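Local coordinates for protein beta-glucuronidase (uncultured Clostridium sp., PDB 6U7J) that hydrolyses beta-D-glucuronides to release glucuronic acid and, as a gut microbial enzyme, probably reactivates estrogens from their glucuronide conjugates, at residues Trp28-Asp33 against Ile53-Pro58; Trp76-Arg81 against Thr140-Asn145; Gly99-His104 against Ser182-Pro187; Gly120-Glu125 against His341-Glu346. All blocks are in the same frame, centred on the assembly; numbering follows the deposited sequence.

Contacts 1, 2 and 3 lie wholly in the sugar-binding domain, and contact 4 joins that domain to the TIM barrel. Contacts 1 and 2, with centres about 8 Å apart, share one antiparallel sheet in which strands 20-32 and 76-85 are neighbours. The centre of contact 3 is about 10 Å from that of contact 2, and that of contact 4 about 8 Å further on from contact 3, whereas contacts 1 and 4 are about 20 Å apart. Along the chain contact 1 closes first; the segments of contacts 2, 3 and 4 then interleave. The set thus runs from a strand pair that also meets a second subunit, through the beta domain, to the TIM barrel interface.

Contact 1 (Trp28-Asp33 against Ile53-Pro58); sequences WKFKRD and IDMPVP
M55 folds its side chain over the ring of F30, and the path can be followed atom by atom. M55 CB starts 3.6 Å from F30 CB, where the two chains leave the sheet side by side. M55 CG then passes F30 CD2 at 3.9 Å. SD stands higher above the same ring, 4.9 Å from the F30 centroid, a Met-aromatic contact at a distance. Bends at chi2 (68°) and chi3 (54°) turn the chain back, and CE comes to rest over the middle of the ring, 3.9 Å from the F30 centroid, as a CH-pi contact. I53 CG1 flanks the same ring, and Y79 meets it edge-to-face from the next strand.

W28 lies on this same side of the sheet, with V57 CG2 over its pyrrole portion, 3.5 Å from the centroid of the W28 five-membered ring. The other side belongs to K29 and D54. Their chains run alongside each other to a salt bridge in which K29 NZ reaches D54 OD1 at 2.9 Å; D54 OD2 is taken by K355 of a second subunit, so both carboxylate oxygens are engaged.

The backbones explain the register. W28 N donates to M55 O at 2.8 Å, and I53 N donates to F30 O at 2.9 Å. The short strand axes stand at 115°, well short of antiparallel, and the bridged pairs are limited to W28-M55, K29-D54 and F30-I53. This is an antiparallel strand pair of the galactose-binding-like beta-sandwich that forms the sugar-binding domain of family 2 glycosyl hydrolases.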
# COMPACT_ATOMS: atom_id res chain seq x y z
N TRP B 28 14.32 -31.46 6.34
CA TRP B 28 14.91 -32.11 7.50
C TRP B 28 13.93 -32.08 8.67
O TRP B 28 12.94 -31.34 8.66
CB TRP B 28 16.20 -31.40 7.95
CG TRP B 28 17.35 -31.41 6.98
CD1 TRP B 28 17.31 -31.23 5.63
CD2 TRP B 28 18.73 -31.59 7.32
NE1 TRP B 28 18.59 -31.29 5.11
CE2 TRP B 28 19.47 -31.51 6.13
CE3 TRP B 28 19.41 -31.82 8.53
CZ2 TRP B 28 20.86 -31.65 6.10
CZ3 TRP B 28 20.78 -31.95 8.50
CH2 TRP B 28 21.50 -31.87 7.29
N LYS B 29 14.23 -32.86 9.70
CA LYS B 29 13.50 -32.76 10.96
C LYS B 29 14.18 -31.74 11.86
O LYS B 29 15.40 -31.53 11.76
CB LYS B 29 13.40 -34.12 11.66
CG LYS B 29 12.66 -35.17 10.85
CD LYS B 29 11.25 -34.67 10.54
CE LYS B 29 10.45 -35.64 9.67
NZ LYS B 29 8.99 -35.29 9.66
N PHE B 30 13.40 -31.12 12.74
CA PHE B 30 13.86 -29.93 13.43
C PHE B 30 13.16 -29.80 14.77
O PHE B 30 11.96 -30.07 14.89
CB PHE B 30 13.59 -28.70 12.55
CG PHE B 30 13.91 -27.37 13.18
CD1 PHE B 30 13.04 -26.78 14.10
CD2 PHE B 30 15.03 -26.65 12.75
CE1 PHE B 30 13.32 -25.53 14.64
CE2 PHE B 30 15.31 -25.40 13.28
CZ PHE B 30 14.45 -24.83 14.22
N LYS B 31 13.90 -29.32 15.76
CA LYS B 31 13.38 -29.04 17.08
C LYS B 31 14.26 -27.97 17.71
O LYS B 31 15.48 -27.99 17.52
CB LYS B 31 13.38 -30.31 17.95
CG LYS B 31 12.77 -30.12 19.32
CD LYS B 31 12.34 -31.46 19.94
CE LYS B 31 13.52 -32.29 20.33
NZ LYS B 31 13.07 -33.49 21.11
N ARG B 32 13.66 -27.07 18.46
CA ARG B 32 14.43 -26.09 19.20
C ARG B 32 14.59 -26.51 20.65
O ARG B 32 13.81 -27.29 21.19
CB ARG B 32 13.77 -24.71 19.11
CG ARG B 32 12.60 -24.52 20.00
CD ARG B 32 12.26 -23.04 20.14
NE ARG B 32 10.85 -22.89 20.47
CZ ARG B 32 10.38 -22.69 21.70
NH1 ARG B 32 11.22 -22.59 22.72
NH2 ARG B 32 9.07 -22.58 21.89
N ASP B 33 15.64 -25.97 21.29
CA ASP B 33 15.77 -26.09 22.74
C ASP B 33 14.64 -25.36 23.45
O ASP B 33 14.27 -24.24 23.07
CB ASP B 33 17.10 -25.49 23.20
CG ASP B 33 18.28 -26.45 23.05
OD1 ASP B 33 18.06 -27.66 22.79
OD2 ASP B 33 19.44 -25.99 23.21
N ILE B 53 9.35 -30.92 13.88
CA ILE B 53 8.63 -30.39 12.74
C ILE B 53 9.54 -30.49 11.52
O ILE B 53 10.73 -30.80 11.63
CB ILE B 53 8.16 -28.94 12.95
CG1 ILE B 53 9.36 -28.01 13.17
CG2 ILE B 53 7.21 -28.84 14.14
CD1 ILE B 53 8.97 -26.53 13.24
N ASP B 54 8.97 -30.24 10.34
CA ASP B 54 9.74 -30.15 9.10
C ASP B 54 10.40 -28.79 8.95
O ASP B 54 9.84 -27.76 9.33
CB ASP B 54 8.85 -30.38 7.88
CG ASP B 54 8.22 -31.73 7.87
OD1 ASP B 54 8.82 -32.67 8.42
OD2 ASP B 54 7.11 -31.87 7.31
N MET B 55 11.60 -28.79 8.35
CA MET B 55 12.31 -27.55 8.12
C MET B 55 13.12 -27.69 6.83
O MET B 55 13.85 -28.68 6.68
CB MET B 55 13.24 -27.19 9.28
CG MET B 55 13.87 -25.78 9.17
SD MET B 55 12.67 -24.40 9.34
CE MET B 55 11.86 -24.75 10.88
N PRO B 56 12.98 -26.76 5.90
CA PRO B 56 13.74 -26.85 4.64
C PRO B 56 15.20 -26.49 4.85
O PRO B 56 15.55 -25.71 5.74
CB PRO B 56 13.05 -25.82 3.73
CG PRO B 56 12.43 -24.82 4.69
CD PRO B 56 12.02 -25.63 5.91
N VAL B 57 16.04 -27.06 3.99
CA VAL B 57 17.47 -26.76 3.94
C VAL B 57 17.83 -26.63 2.46
O VAL B 57 17.52 -27.54 1.68
CB VAL B 57 18.30 -27.85 4.63
CG1 VAL B 57 19.79 -27.64 4.37
CG2 VAL B 57 18.03 -27.87 6.12
N PRO B 58 18.47 -25.53 2.03
CA PRO B 58 18.90 -24.40 2.86
C PRO B 58 17.80 -23.35 3.08
O PRO B 58 16.94 -23.20 2.22
CB PRO B 58 20.05 -23.81 2.04
CG PRO B 58 19.65 -24.08 0.62
CD PRO B 58 18.86 -25.36 0.62

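Contact 2 (Trp76-Arg81 against Thr140-Asn145); sequences WVWYER and TVAVGN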
# COMPACT_ATOMS: atom_id res chain seq x y z
N TRP B 76 20.09 -22.60 20.87
CA TRP B 76 20.40 -23.70 19.97
C TRP B 76 19.14 -24.36 19.44
O TRP B 76 18.12 -24.45 20.14
CB TRP B 76 21.27 -24.76 20.66
CG TRP B 76 22.64 -24.26 20.99
CD1 TRP B 76 23.02 -23.54 22.09
CD2 TRP B 76 23.82 -24.43 20.20
NE1 TRP B 76 24.36 -23.24 22.02
CE2 TRP B 76 24.88 -23.78 20.88
CE3 TRP B 76 24.09 -25.06 18.98
CZ2 TRP B 76 26.18 -23.76 20.38
CZ3 TRP B 76 25.38 -25.02 18.48
CH2 TRP B 76 26.42 -24.38 19.18
N VAL B 77 19.23 -24.86 18.21
CA VAL B 77 18.20 -25.70 17.62
C VAL B 77 18.88 -26.94 17.04
O VAL B 77 20.10 -27.00 16.91
CB VAL B 77 17.39 -24.96 16.53
CG1 VAL B 77 16.76 -23.70 17.11
CG2 VAL B 77 18.29 -24.61 15.32
N TRP B 78 18.06 -27.92 16.66
CA TRP B 78 18.52 -29.24 16.28
C TRP B 78 17.89 -29.64 14.96
O TRP B 78 16.66 -29.65 14.83
CB TRP B 78 18.19 -30.26 17.38
CG TRP B 78 18.96 -29.98 18.60
CD1 TRP B 78 18.66 -29.07 19.58
CD2 TRP B 78 20.22 -30.56 18.96
NE1 TRP B 78 19.65 -29.06 20.54
CE2 TRP B 78 20.62 -29.96 20.18
CE3 TRP B 78 21.05 -31.51 18.37
CZ2 TRP B 78 21.81 -30.31 20.83
CZ3 TRP B 78 22.23 -31.86 19.01
CH2 TRP B 78 22.59 -31.27 20.24
N TYR B 79 18.73 -29.95 13.98
CA TYR B 79 18.31 -30.48 12.70
C TYR B 79 18.74 -31.94 12.60
O TYR B 79 19.78 -32.33 13.14
CB TYR B 79 18.97 -29.75 11.54
CG TYR B 79 18.52 -28.34 11.22
CD1 TYR B 79 17.79 -28.07 10.07
CD2 TYR B 79 18.88 -27.27 12.04
CE1 TYR B 79 17.40 -26.79 9.74
CE2 TYR B 79 18.49 -25.96 11.71
CZ TYR B 79 17.75 -25.74 10.56
OH TYR B 79 17.35 -24.47 10.21
N GLU B 80 17.98 -32.73 11.85
CA GLU B 80 18.37 -34.11 11.63
C GLU B 80 17.83 -34.61 10.31
O GLU B 80 16.70 -34.27 9.92
CB GLU B 80 17.85 -35.01 12.76
CG GLU B 80 18.24 -36.46 12.62
CD GLU B 80 18.02 -37.20 13.92
OE1 GLU B 80 18.97 -37.25 14.73
OE2 GLU B 80 16.89 -37.69 14.15
N ARG B 81 18.63 -35.42 9.62
CA ARG B 81 18.14 -36.18 8.48
C ARG B 81 18.98 -37.43 8.31
O ARG B 81 20.00 -37.63 8.98
CB ARG B 81 18.13 -35.34 7.19
CG ARG B 81 19.50 -35.05 6.60
CD ARG B 81 19.40 -34.65 5.15
NE ARG B 81 19.22 -35.81 4.29
CZ ARG B 81 18.82 -35.76 3.02
NH1 ARG B 81 18.54 -34.60 2.43
NH2 ARG B 81 18.69 -36.88 2.34
N THR B 140 22.91 -35.38 12.45
CA THR B 140 22.30 -34.47 13.40
C THR B 140 23.17 -33.23 13.49
O THR B 140 24.39 -33.35 13.67
CB THR B 140 22.15 -35.12 14.79
OG1 THR B 140 21.63 -36.46 14.64
CG2 THR B 140 21.21 -34.28 15.69
N VAL B 141 22.56 -32.05 13.36
CA VAL B 141 23.28 -30.78 13.34
C VAL B 141 22.67 -29.86 14.38
O VAL B 141 21.52 -29.45 14.25
CB VAL B 141 23.24 -30.11 11.96
CG1 VAL B 141 23.94 -28.76 12.03
CG2 VAL B 141 23.88 -31.01 10.90
N ALA B 142 23.44 -29.53 15.42
CA ALA B 142 23.04 -28.49 16.36
C ALA B 142 23.49 -27.14 15.81
O ALA B 142 24.63 -26.99 15.37
CB ALA B 142 23.66 -28.71 17.74
N VAL B 143 22.57 -26.17 15.82
CA VAL B 143 22.76 -24.85 15.22
C VAL B 143 22.51 -23.81 16.31
O VAL B 143 21.41 -23.77 16.88
CB VAL B 143 21.82 -24.62 14.02
CG1 VAL B 143 21.97 -23.20 13.43
CG2 VAL B 143 22.05 -25.68 12.93
N GLY B 144 23.50 -22.98 16.60
CA GLY B 144 23.41 -21.99 17.66
C GLY B 144 23.56 -20.58 17.11
O GLY B 144 24.39 -20.34 16.22
N ASN B 145 22.78 -19.64 17.65
CA ASN B 145 22.73 -18.29 17.09
C ASN B 145 23.27 -17.21 18.02
O ASN B 145 23.10 -16.01 17.74
CB ASN B 145 21.30 -17.94 16.68
CG ASN B 145 20.35 -17.85 17.85
OD1 ASN B 145 20.76 -17.71 19.01
ND2 ASN B 145 19.06 -17.92 17.56
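Strands 76-81 and 140-144 pair antiparallel from W76-G144 to E80-T140, their local axes 154° apart, with V77-V143 and Y79-V141 as the hydrogen-bonded pairs. Each of these pairs exchanges two nearly straight bonds; V77 N to V143 O and Y79 N to V141 O both measure 2.8 Å. They are adjoining strands of the beta-sandwich of the sugar-binding domain, and strand 76-85 is bonded to strand 20-32 along its other edge.

The two sheet faces differ in character. W76 and W78 share one of them, and in both CG lies beside the backbone N (chi1 -67°), a torsion that swings the indole across toward the partner strand. The six-membered ring of W78 receives A142 CB over its face, 3.6 Å from the centroid, while T140 CG2 sits in plane at its edge, 3.9 Å from W78 CE3. W76 has bare backbone beneath it: G144 CA lies 3.6 Å from the centroid of the W76 six-membered ring, and since G144 has no side chain the indole can settle flat on the chain. F40 meets both indoles edge-to-face.

On the reverse face V77, Y79, V141 and V143 make an apolar layer. The V143 and Y79 side chains cross at a slant, V143 CG2 lying 3.7 Å from Y79 CD2, and M55 and V57 of strand 53-57 also touch that tyrosine.

Back on the tryptophan face, E80 extends its chain toward T140. T140 OG1 donates to the anti lone pair of E80 OE1, at 2.8 Å, and the same oxygen is also salt-bridged to R138 NH1.

Contact 3 (Gly99-His104 against Ser182-Pro187); sequences GSVTHH and SGIHRP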
# COMPACT_ATOMS: atom_id res chain seq x y z
N GLY B 99 28.04 -25.70 3.40
CA GLY B 99 28.35 -24.39 2.83
C GLY B 99 28.42 -23.33 3.90
O GLY B 99 29.26 -22.42 3.84
N SER B 100 27.56 -23.44 4.91
CA SER B 100 27.59 -22.60 6.09
C SER B 100 26.51 -23.06 7.06
O SER B 100 25.50 -23.63 6.65
CB SER B 100 27.39 -21.12 5.74
OG SER B 100 26.05 -20.87 5.39
N VAL B 101 26.74 -22.84 8.35
CA VAL B 101 25.77 -23.04 9.42
C VAL B 101 25.87 -21.81 10.30
O VAL B 101 26.97 -21.48 10.77
CB VAL B 101 26.04 -24.31 10.24
CG1 VAL B 101 25.15 -24.36 11.47
CG2 VAL B 101 25.84 -25.55 9.38
N THR B 102 24.75 -21.12 10.52
CA THR B 102 24.74 -19.79 11.13
C THR B 102 24.13 -19.87 12.52
O THR B 102 22.93 -20.14 12.65
CB THR B 102 23.93 -18.84 10.25
OG1 THR B 102 24.36 -18.98 8.89
CG2 THR B 102 24.07 -17.41 10.72
N HIS B 103 24.92 -19.59 13.56
CA HIS B 103 26.31 -19.15 13.49
C HIS B 103 27.30 -20.24 13.86
O HIS B 103 28.42 -20.27 13.35
CB HIS B 103 26.53 -17.98 14.45
CG HIS B 103 25.82 -16.72 14.06
ND1 HIS B 103 26.32 -15.85 13.11
CD2 HIS B 103 24.67 -16.17 14.51
CE1 HIS B 103 25.51 -14.82 12.99
NE2 HIS B 103 24.50 -14.99 13.83
N HIS B 104 26.87 -21.13 14.75
CA HIS B 104 27.72 -22.15 15.37
C HIS B 104 27.15 -23.53 15.11
O HIS B 104 25.93 -23.72 15.16
CB HIS B 104 27.83 -21.91 16.89
CG HIS B 104 28.15 -20.50 17.25
ND1 HIS B 104 29.31 -19.87 16.84
CD2 HIS B 104 27.46 -19.58 17.97
CE1 HIS B 104 29.32 -18.63 17.30
NE2 HIS B 104 28.20 -18.43 17.98
N SER B 182 19.04 -17.43 11.64
CA SER B 182 19.82 -18.60 11.98
C SER B 182 19.26 -19.80 11.22
O SER B 182 18.09 -19.83 10.84
CB SER B 182 19.79 -18.85 13.49
OG SER B 182 20.61 -19.94 13.85
N GLY B 183 20.13 -20.78 10.99
CA GLY B 183 19.75 -22.02 10.34
C GLY B 183 20.88 -22.53 9.47
O GLY B 183 22.02 -22.13 9.63
N ILE B 184 20.53 -23.42 8.54
CA ILE B 184 21.48 -23.96 7.57
C ILE B 184 21.19 -23.26 6.25
O ILE B 184 20.30 -23.65 5.49
CB ILE B 184 21.36 -25.48 7.45
CG1 ILE B 184 21.55 -26.14 8.83
CG2 ILE B 184 22.37 -26.04 6.46
CD1 ILE B 184 21.42 -27.66 8.83
N HIS B 185 21.99 -22.23 5.94
CA HIS B 185 21.68 -21.29 4.86
C HIS B 185 22.19 -21.70 3.49
O HIS B 185 21.76 -21.11 2.50
CB HIS B 185 22.26 -19.91 5.20
CG HIS B 185 21.56 -19.24 6.33
ND1 HIS B 185 22.23 -18.48 7.27
CD2 HIS B 185 20.25 -19.20 6.68
CE1 HIS B 185 21.35 -17.99 8.14
NE2 HIS B 185 20.15 -18.43 7.81
N ARG B 186 23.08 -22.68 3.41
CA ARG B 186 23.74 -23.06 2.17
C ARG B 186 23.74 -24.57 2.01
O ARG B 186 23.54 -25.31 2.98
CB ARG B 186 25.17 -22.50 2.14
CG ARG B 186 25.13 -20.97 2.05
CD ARG B 186 26.48 -20.30 2.04
NE ARG B 186 26.31 -18.87 2.28
CZ ARG B 186 27.27 -18.05 2.65
NH1 ARG B 186 28.52 -18.50 2.81
NH2 ARG B 186 27.00 -16.77 2.84
N PRO B 187 23.89 -25.07 0.78
CA PRO B 187 23.74 -26.51 0.52
C PRO B 187 24.63 -27.36 1.40
O PRO B 187 25.79 -27.02 1.67
CB PRO B 187 24.13 -26.64 -0.96
CG PRO B 187 23.82 -25.32 -1.55
CD PRO B 187 24.05 -24.30 -0.47
O HOH W 1 30.01 -20.82 1.87
O HOH W 2 25.27 -18.24 5.73
O HOH W 3 25.54 -25.86 4.88
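T102 and H185 meet at about a right angle, the threonine hydroxyl approaching the imidazole on the ND1 side. H185 ND1 donates to T102 OG1 at 2.7 Å, but the angle at hydrogen is only 121° and the bond is weak. OG1 has a firmer partner in G120 O, to which the hydroxyl gives its own proton, so it can bridge two parts of the domain.

T102 O is gripped from the other segment as well. With OG turned anti to its own N (chi1 -176°), S182 reaches T102 O at 2.6 Å in the plane of that carbonyl, and G183 N adds a weak bond to T102 O at 3.3 Å. In return T102 N donates to G183 O at 3.0 Å, almost straight at 172°, which completes a single antiparallel bridge.

At the far end R186 stretches past S100. S100 OG packs against R186 CD at 3.4 Å and lies over one face of the guanidinium, whose NH2 is salt-bridged to E308. A water accepts from R186 NH1 at 2.9 Å and donates to G99 O at 2.6 Å, tying the arginine back to the first segment. G99 N donates directly to P187 O at 3.1 Å, and the P187 side chain lies near a bound calcium ion.

Residues 99-104 connect strands 93-98 and 104-109, passing through a cis peptide at T102-H103 and a classic beta bulge where H103 and H104 both face G144. Residues 182-187 pair at 183-184 with strand 59-60 and lead into strand 188-193, itself hydrogen-bonded to strand 93-98.

Contact 4 (Gly120-Glu125 against His341-Glu346); sequences GFLPFE and HYPYAE
F121 and Y342 form an offset stack across the domain boundary, their ring centroids 4.5 Å apart and planes inclined by 16°. The overlap is shared with an aliphatic carbon: Y342 CB stands over the F121 face, 3.7 Å from its centroid and displaced toward the CG side of the ring. Y342 CG occupies the position between its backbone N and carbonyl carbon (chi1 41°), and this brings the phenol over F121 CE1. P343 continues the surface. Its CB touches F121 O at 3.6 Å, its CD meets F121 CB at 3.9 Å, and its CG lies 4.0 Å from L122 CD2, the two side chains crossing at about a right angle. Further along, E346 OE2 approaches P123 CG at 4.1 Å.

The second shell fixes these groups. Y342 OH is hydrogen-bonded to H307 ND1, K315 NZ and E308 N, which pins the tip of the ring within the barrel. R186 spans the joint, giving NH1 to F121 O and NH2 to P343 O. L122 also rests on V395 of helix 386-403, and the side chain of E346, at the start of helix 346-355, comes about 4 Å from a bound calcium ion.

Between these two segments, then, cohesion is dispersive, a fit of rings and CH groups without strong directionality. R186 adds a directional component, its guanidinium bonding to a buried carbonyl on each side, F121 O and P343 O.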
# COMPACT_ATOMS: atom_id res chain seq x y z
N GLY B 120 29.27 -18.05 10.92
CA GLY B 120 28.05 -18.33 10.21
C GLY B 120 28.04 -18.19 8.71
O GLY B 120 27.00 -18.41 8.09
N PHE B 121 29.17 -17.84 8.07
CA PHE B 121 29.10 -17.48 6.66
C PHE B 121 30.23 -18.07 5.81
O PHE B 121 30.47 -17.57 4.71
CB PHE B 121 29.06 -15.96 6.52
CG PHE B 121 27.92 -15.35 7.26
CD1 PHE B 121 26.65 -15.34 6.71
CD2 PHE B 121 28.09 -14.86 8.54
CE1 PHE B 121 25.58 -14.81 7.40
CE2 PHE B 121 27.02 -14.33 9.24
CZ PHE B 121 25.76 -14.31 8.67
N LEU B 122 30.90 -19.12 6.28
CA LEU B 122 32.00 -19.73 5.54
C LEU B 122 31.94 -21.24 5.69
O LEU B 122 31.56 -21.74 6.75
CB LEU B 122 33.37 -19.20 6.02
CG LEU B 122 33.72 -17.79 5.53
CD1 LEU B 122 34.87 -17.21 6.35
CD2 LEU B 122 34.08 -17.83 4.06
N PRO B 123 32.31 -21.99 4.66
CA PRO B 123 32.08 -23.43 4.67
C PRO B 123 33.03 -24.17 5.61
O PRO B 123 34.06 -23.66 6.04
CB PRO B 123 32.34 -23.84 3.22
CG PRO B 123 33.36 -22.85 2.75
CD PRO B 123 32.97 -21.55 3.42
N PHE B 124 32.65 -25.41 5.91
CA PHE B 124 33.52 -26.33 6.63
C PHE B 124 33.17 -27.75 6.20
O PHE B 124 32.13 -27.99 5.58
CB PHE B 124 33.40 -26.16 8.15
CG PHE B 124 32.00 -26.34 8.70
CD1 PHE B 124 31.07 -25.31 8.63
CD2 PHE B 124 31.64 -27.53 9.31
CE1 PHE B 124 29.78 -25.47 9.14
CE2 PHE B 124 30.35 -27.71 9.83
CZ PHE B 124 29.42 -26.67 9.75
N GLU B 125 34.06 -28.69 6.50
CA GLU B 125 33.81 -30.05 6.07
C GLU B 125 34.44 -31.04 7.05
O GLU B 125 35.24 -30.68 7.92
CB GLU B 125 34.31 -30.28 4.63
CG GLU B 125 35.77 -30.01 4.41
CD GLU B 125 36.22 -30.25 2.96
OE1 GLU B 125 35.41 -30.10 2.01
OE2 GLU B 125 37.39 -30.61 2.78
N HIS B 341 28.65 -7.26 4.83
CA HIS B 341 28.78 -7.57 6.23
C HIS B 341 29.01 -9.04 6.47
O HIS B 341 29.03 -9.46 7.60
CB HIS B 341 27.68 -6.99 7.09
CG HIS B 341 27.31 -5.57 6.70
ND1 HIS B 341 28.24 -4.71 6.15
CD2 HIS B 341 26.15 -4.87 6.82
CE1 HIS B 341 27.65 -3.55 5.89
NE2 HIS B 341 26.40 -3.62 6.31
N TYR B 342 29.25 -9.83 5.42
CA TYR B 342 29.63 -11.24 5.52
C TYR B 342 29.86 -11.80 4.12
O TYR B 342 29.34 -11.26 3.14
CB TYR B 342 28.52 -12.04 6.23
CG TYR B 342 27.14 -11.63 5.80
CD1 TYR B 342 26.36 -10.75 6.56
CD2 TYR B 342 26.59 -12.11 4.62
CE1 TYR B 342 25.09 -10.34 6.14
CE2 TYR B 342 25.33 -11.71 4.19
CZ TYR B 342 24.58 -10.82 4.96
OH TYR B 342 23.33 -10.45 4.52
N PRO B 343 30.63 -12.88 4.02
CA PRO B 343 30.77 -13.55 2.72
C PRO B 343 29.45 -14.14 2.24
O PRO B 343 28.63 -14.61 3.03
CB PRO B 343 31.80 -14.67 3.01
CG PRO B 343 32.55 -14.19 4.22
CD PRO B 343 31.58 -13.38 5.03
N TYR B 344 29.24 -14.11 0.93
CA TYR B 344 28.06 -14.68 0.33
C TYR B 344 28.35 -16.12 -0.10
O TYR B 344 29.49 -16.60 -0.04
CB TYR B 344 27.60 -13.85 -0.88
CG TYR B 344 27.08 -12.45 -0.54
CD1 TYR B 344 26.94 -12.03 0.79
CD2 TYR B 344 26.74 -11.54 -1.55
CE1 TYR B 344 26.47 -10.76 1.11
CE2 TYR B 344 26.27 -10.26 -1.25
CZ TYR B 344 26.14 -9.87 0.09
OH TYR B 344 25.68 -8.61 0.40
N ALA B 345 27.29 -16.82 -0.52
CA ALA B 345 27.43 -18.17 -1.04
C ALA B 345 28.38 -18.17 -2.23
O ALA B 345 28.46 -17.20 -2.99
CB ALA B 345 26.07 -18.72 -1.44
N GLU B 346 29.12 -19.26 -2.39
CA GLU B 346 30.06 -19.36 -3.50
C GLU B 346 29.34 -19.31 -4.84
O GLU B 346 29.92 -18.83 -5.82
CB GLU B 346 30.88 -20.64 -3.39
CG GLU B 346 31.54 -20.78 -2.05
CD GLU B 346 32.50 -21.92 -1.99
OE1 GLU B 346 33.53 -21.86 -2.72
OE2 GLU B 346 32.23 -22.86 -1.20